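Long-range contacts in sensor protein (Pseudomonas syringae pv. tomato, PDB 2R8R), which is probably a membrane-bound, ATP-dependent histidine kinase of a two-component system, represented here by its N-terminal sensor region of the P-loop NTPase clan: residues Arg6-Leu11 with Asp119-Val124; Tyr21-Ala26 with Leu87-Glu92. All coordinates share one frame; numbering follows the deposited sequence.

Contact 1: residues Arg6-Leu11 with Asp119-Val124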
loop_
_atom_site.group_PDB
_atom_site.type_symbol
_atom_site.label_atom_id
_atom_site.label_comp_id
_atom_site.label_asym_id
_atom_site.label_seq_id
_atom_site.Cartn_x
_atom_site.Cartn_y
_atom_site.Cartn_z
ATOM N N ARG A 6 -12.751 10.192 3.720
ATOM C CA ARG A 6 -11.683 10.717 2.863
ATOM C C ARG A 6 -10.515 9.763 2.740
ATOM O O ARG A 6 -9.961 9.313 3.753
ATOM C CB ARG A 6 -11.189 12.039 3.430
ATOM C CG ARG A 6 -12.251 13.119 3.316
ATOM C CD ARG A 6 -11.859 14.355 4.070
ATOM N NE ARG A 6 -12.825 15.432 3.818
ATOM C CZ ARG A 6 -12.709 16.663 4.322
ATOM N NH1 ARG A 6 -11.654 16.988 5.088
ATOM N NH2 ARG A 6 -13.630 17.575 4.021
ATOM N N LEU A 7 -10.137 9.498 1.484
ATOM C CA LEU A 7 -8.980 8.676 1.143
ATOM C C LEU A 7 -7.744 9.524 0.893
ATOM O O LEU A 7 -7.773 10.430 0.056
ATOM C CB LEU A 7 -9.260 7.884 -0.146
ATOM C CG LEU A 7 -8.277 6.778 -0.580
ATOM C CD1 LEU A 7 -8.030 5.659 0.510
ATOM C CD2 LEU A 7 -8.776 6.203 -1.930
ATOM N N LYS A 8 -6.654 9.176 1.585
ATOM C CA LYS A 8 -5.310 9.662 1.303
ATOM C C LYS A 8 -4.412 8.499 0.842
ATOM O O LYS A 8 -4.250 7.504 1.548
ATOM C CB LYS A 8 -4.724 10.365 2.531
ATOM C CG LYS A 8 -3.379 11.029 2.282
ATOM C CD LYS A 8 -2.844 11.721 3.519
ATOM C CE LYS A 8 -1.532 12.506 3.172
ATOM N NZ LYS A 8 -0.784 13.176 4.350
ATOM N N VAL A 9 -3.843 8.636 -0.358
ATOM C CA VAL A 9 -2.966 7.636 -0.945
ATOM C C VAL A 9 -1.541 8.126 -0.848
ATOM O O VAL A 9 -1.239 9.220 -1.321
ATOM C CB VAL A 9 -3.293 7.395 -2.441
ATOM C CG1 VAL A 9 -2.361 6.269 -3.104
ATOM C CG2 VAL A 9 -4.792 7.116 -2.617
ATOM N N PHE A 10 -0.681 7.323 -0.220
ATOM C CA PHE A 10 0.778 7.517 -0.264
ATOM C C PHE A 10 1.295 6.721 -1.443
ATOM O O PHE A 10 1.319 5.502 -1.399
ATOM C CB PHE A 10 1.417 7.074 1.031
ATOM C CG PHE A 10 0.976 7.886 2.232
ATOM C CD1 PHE A 10 1.784 8.936 2.733
ATOM C CD2 PHE A 10 -0.249 7.626 2.867
ATOM C CE1 PHE A 10 1.361 9.684 3.862
ATOM C CE2 PHE A 10 -0.671 8.378 3.995
ATOM C CZ PHE A 10 0.140 9.384 4.499
ATOM N N LEU A 11 1.648 7.438 -2.511
ATOM C CA LEU A 11 2.100 6.864 -3.774
ATOM C C LEU A 11 3.620 6.772 -3.833
ATOM O O LEU A 11 4.310 7.722 -3.445
ATOM C CB LEU A 11 1.628 7.715 -4.947
ATOM C CG LEU A 11 2.110 7.343 -6.369
ATOM C CD1 LEU A 11 1.503 5.979 -6.828
ATOM C CD2 LEU A 11 1.768 8.500 -7.359
ATOM N N ASP A 119 -12.476 7.561 7.452
ATOM C CA ASP A 119 -11.312 8.000 6.680
ATOM C C ASP A 119 -10.346 6.840 6.497
ATOM O O ASP A 119 -10.226 5.970 7.367
ATOM C CB ASP A 119 -10.588 9.166 7.390
ATOM C CG ASP A 119 -11.448 10.426 7.493
ATOM O OD1 ASP A 119 -12.215 10.744 6.553
ATOM O OD2 ASP A 119 -11.336 11.110 8.523
ATOM N N VAL A 120 -9.663 6.834 5.356
ATOM C CA VAL A 120 -8.680 5.827 5.051
ATOM C C VAL A 120 -7.360 6.406 4.549
ATOM O O VAL A 120 -7.338 7.282 3.677
ATOM C CB VAL A 120 -9.208 4.764 4.039
ATOM C CG1 VAL A 120 -8.086 3.772 3.737
ATOM C CG2 VAL A 120 -10.470 4.013 4.584
ATOM N N TYR A 121 -6.258 5.913 5.120
ATOM C CA TYR A 121 -4.896 6.134 4.565
ATOM C C TYR A 121 -4.475 4.821 3.918
ATOM O O TYR A 121 -4.740 3.749 4.456
ATOM C CB TYR A 121 -3.869 6.479 5.660
ATOM C CG TYR A 121 -3.929 7.877 6.280
ATOM C CD1 TYR A 121 -4.930 8.777 5.974
ATOM C CD2 TYR A 121 -2.958 8.273 7.223
ATOM C CE1 TYR A 121 -4.981 10.045 6.574
ATOM C CE2 TYR A 121 -2.995 9.535 7.809
ATOM C CZ TYR A 121 -4.008 10.421 7.469
ATOM O OH TYR A 121 -4.019 11.675 8.047
ATOM N N THR A 122 -3.850 4.911 2.751
ATOM C CA THR A 122 -3.424 3.720 2.011
ATOM C C THR A 122 -2.118 3.972 1.281
ATOM O O THR A 122 -1.700 5.104 1.118
ATOM C CB THR A 122 -4.558 3.198 1.018
ATOM O OG1 THR A 122 -4.260 1.857 0.607
ATOM C CG2 THR A 122 -4.716 4.092 -0.227
ATOM N N THR A 123 -1.466 2.896 0.871
ATOM C CA THR A 123 -0.223 2.964 0.098
ATOM C C THR A 123 -0.401 2.198 -1.208
ATOM O O THR A 123 -1.149 1.221 -1.270
ATOM C CB THR A 123 0.914 2.354 0.881
ATOM O OG1 THR A 123 0.633 0.970 1.053
ATOM C CG2 THR A 123 1.040 3.031 2.267
ATOM N N VAL A 124 0.268 2.658 -2.260
ATOM C CA VAL A 124 0.309 1.929 -3.490
ATOM C C VAL A 124 1.581 2.282 -4.260
ATOM O O VAL A 124 2.017 3.441 -4.245
ATOM C CB VAL A 124 -0.934 2.227 -4.340
ATOM C CG1 VAL A 124 -0.856 3.652 -4.999
ATOM C CG2 VAL A 124 -1.173 1.094 -5.377
HETATM O O HOH W 1 -1.958 13.242 6.472
#

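Contact 2: residues Tyr21-Ala26 with Leu87-Glu92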
loop_
_atom_site.group_PDB
_atom_site.type_symbol
_atom_site.label_atom_id
_atom_site.label_comp_id
_atom_site.label_asym_id
_atom_site.label_seq_id
_atom_site.Cartn_x
_atom_site.Cartn_y
_atom_site.Cartn_z
ATOM N N TYR A 21 6.069 3.735 6.271
ATOM C CA TYR A 21 6.587 4.598 7.314
ATOM C C TYR A 21 5.914 5.993 7.276
ATOM O O TYR A 21 5.507 6.513 8.322
ATOM C CB TYR A 21 8.107 4.723 7.169
ATOM C CG TYR A 21 8.761 5.462 8.323
ATOM C CD1 TYR A 21 9.127 4.772 9.465
ATOM C CD2 TYR A 21 9.028 6.826 8.272
ATOM C CE1 TYR A 21 9.722 5.385 10.528
ATOM C CE2 TYR A 21 9.641 7.466 9.362
ATOM C CZ TYR A 21 9.971 6.716 10.488
ATOM O OH TYR A 21 10.583 7.250 11.615
ATOM N N ALA A 22 5.820 6.591 6.086
ATOM C CA ALA A 22 5.153 7.883 5.906
ATOM C C ALA A 22 3.689 7.842 6.364
ATOM O O ALA A 22 3.237 8.721 7.099
ATOM C CB ALA A 22 5.261 8.383 4.463
HETATM N N MSE A 23 2.974 6.801 5.959
HETATM C CA MSE A 23 1.631 6.590 6.418
HETATM C C MSE A 23 1.511 6.485 7.960
HETATM O O MSE A 23 0.548 7.030 8.543
HETATM C CB MSE A 23 1.011 5.363 5.744
HETATM C CG MSE A 23 -0.406 5.072 6.266
HETATM SE SE MSE A 23 -1.282 3.514 5.513
HETATM C CE MSE A 23 -0.059 2.116 6.165
ATOM N N LEU A 24 2.454 5.776 8.600
ATOM C CA LEU A 24 2.378 5.561 10.025
ATOM C C LEU A 24 2.707 6.829 10.805
ATOM O O LEU A 24 2.065 7.077 11.838
ATOM C CB LEU A 24 3.258 4.384 10.462
ATOM C CG LEU A 24 2.821 2.983 9.975
ATOM C CD1 LEU A 24 3.762 1.945 10.576
ATOM C CD2 LEU A 24 1.375 2.673 10.334
ATOM N N GLN A 25 3.657 7.642 10.291
ATOM C CA GLN A 25 3.936 8.976 10.862
ATOM C C GLN A 25 2.765 9.928 10.699
ATOM O O GLN A 25 2.468 10.704 11.600
ATOM C CB GLN A 25 5.177 9.629 10.234
ATOM C CG GLN A 25 6.530 9.020 10.618
ATOM C CD GLN A 25 6.911 9.266 12.093
ATOM O OE1 GLN A 25 6.089 9.721 12.905
ATOM N NE2 GLN A 25 8.158 8.979 12.431
ATOM N N ALA A 26 2.083 9.881 9.562
ATOM C CA ALA A 26 0.891 10.708 9.369
ATOM C C ALA A 26 -0.169 10.300 10.383
ATOM O O ALA A 26 -0.874 11.133 10.948
ATOM C CB ALA A 26 0.363 10.592 7.949
ATOM N N LEU A 87 -10.317 6.858 11.488
ATOM C CA LEU A 87 -9.287 6.665 10.454
ATOM C C LEU A 87 -8.821 5.229 10.464
ATOM O O LEU A 87 -8.449 4.703 11.513
ATOM C CB LEU A 87 -8.078 7.547 10.730
ATOM C CG LEU A 87 -6.848 7.490 9.782
ATOM C CD1 LEU A 87 -7.238 7.760 8.306
ATOM C CD2 LEU A 87 -5.769 8.456 10.256
ATOM N N VAL A 88 -8.855 4.575 9.299
ATOM C CA VAL A 88 -8.281 3.217 9.153
ATOM C C VAL A 88 -7.057 3.248 8.235
ATOM O O VAL A 88 -7.071 3.862 7.162
ATOM C CB VAL A 88 -9.322 2.146 8.696
ATOM C CG1 VAL A 88 -8.685 0.761 8.592
ATOM C CG2 VAL A 88 -10.458 2.084 9.687
ATOM N N LEU A 89 -5.983 2.613 8.707
ATOM C CA LEU A 89 -4.763 2.456 7.927
ATOM C C LEU A 89 -4.764 1.125 7.191
ATOM O O LEU A 89 -4.948 0.045 7.802
ATOM C CB LEU A 89 -3.527 2.540 8.826
ATOM C CG LEU A 89 -3.547 3.709 9.801
ATOM C CD1 LEU A 89 -2.212 3.704 10.544
ATOM C CD2 LEU A 89 -3.823 5.021 9.081
ATOM N N VAL A 90 -4.594 1.221 5.877
ATOM C CA VAL A 90 -4.724 0.070 4.950
ATOM C C VAL A 90 -3.582 0.079 3.911
ATOM O O VAL A 90 -3.630 0.835 2.936
ATOM C CB VAL A 90 -6.080 0.086 4.215
ATOM C CG1 VAL A 90 -6.206 -1.138 3.229
ATOM C CG2 VAL A 90 -7.257 0.137 5.222
ATOM N N ASP A 91 -2.539 -0.724 4.161
ATOM C CA ASP A 91 -1.468 -0.937 3.188
ATOM C C ASP A 91 -1.987 -1.622 1.934
ATOM O O ASP A 91 -2.932 -2.396 1.992
ATOM C CB ASP A 91 -0.300 -1.736 3.800
ATOM C CG ASP A 91 0.877 -0.845 4.174
ATOM O OD1 ASP A 91 1.264 0.019 3.343
ATOM O OD2 ASP A 91 1.429 -1.018 5.282
ATOM N N GLU A 92 -1.402 -1.279 0.793
ATOM C CA GLU A 92 -1.574 -2.032 -0.440
ATOM C C GLU A 92 -2.950 -1.969 -1.104
ATOM O O GLU A 92 -3.706 -2.943 -1.108
ATOM C CB GLU A 92 -1.063 -3.466 -0.254
ATOM C CG GLU A 92 0.459 -3.406 -0.014
ATOM C CD GLU A 92 1.159 -4.737 0.253
ATOM O OE1 GLU A 92 0.539 -5.831 0.051
ATOM O OE2 GLU A 92 2.358 -4.654 0.661
#

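Contact 1: residues Arg6-Leu11 with Asp119-Val124
R6 meets D119 ahead of strand 7-11: its backbone N donates to OD1 of D119 (2.9 Å), which receives it on the anti lone pair. R6 O then accepts V120 N, the first of five backbone bonds between two parallel strands paired in register from L7-V120 to L11-V124. L7 lays its CD1 against V120 CG1 (3.7 Å) and T122 CG2. K8 is bonded through both its N and its O, to V120 O and T122 N. With CG anti to the backbone N (chi1 -174°) and the chain extended beyond, K8 crosses Y121 so that CD lies over one ring face, 4.1 Å above its plane. V9 returns to the L7 face, where its CG1 meets V124 CG1 at 3.6 Å. F10 holds CG beside its backbone N (chi1 -63°), and the CE2 edge of its ring faces the Y121 ring in an offset edge-to-face pair, planes 65° apart; T122 O lies in the F10 ring plane at the rim, 3.4 Å from CD2. L11 closes the row, CD1 on V124 CG1. Each strand alternates its side chains between the two faces of the sheet. Flanked by strands 87-90 and 158-161, the pair forms part of the parallel core of a P-loop NTPase fold.

Contact 2: residues Tyr21-Ala26 with Leu87-Glu92
Helix 21-26 runs nearly antiparallel to strand 87-90, at 167°, with their axes 9.9 Å apart at closest approach. The nearest CA atoms are those of M23 and L89, 7.8 Å apart, and side chains make the junction. M23, a selenomethionine, points at the strand. Its CG stands anti to the backbone N (chi1 177°), and the chain runs straight out to SE, which rests 4.1 Å from L89 CB and 4.0 Å from V90 N. The bend at chi3 (64°) then turns the terminal methyl toward D91, setting CE 3.6 Å from OD2 and similarly near CG and OD1. The L89 side chain passes alongside that of M23, running the other way, and its CD1 meets L24 CD2 at 3.7 Å. The polar bonds of the buried D91 carboxylate go to other partners: OD1 to the hydroxyls of T20 and T123, OD2 to E43 N. Hydrophobic packing beside the strand therefore gives way to a polar network just past its end. An acidic residue just after a strand, bonded to the threonine that follows the lysine of a probable Walker A loop, is consistent with the Walker B position of a P-loop NTPase.

In the fold
From the N terminus, strand 7-12 leads through the probable P-loop into helix 19-32, so the first segments of both contacts follow one another in the chain. Contact 2 closes the shorter loop, bringing strand 87-90 against that helix; contact 1 closes a longer one, with strand 119-125 returning beside strand 7-12, and encloses the other completely. Strands 87-90 and 119-125 are neighbours in the five-stranded parallel sheet, which places the two contact centres about 7 Å apart. They meet directly: T122 OG1 is hydrogen-bonded to V90 O, Y121 packs on L87 and A26, and T123 OG1 meets D91 OD1 close to the probable P-loop.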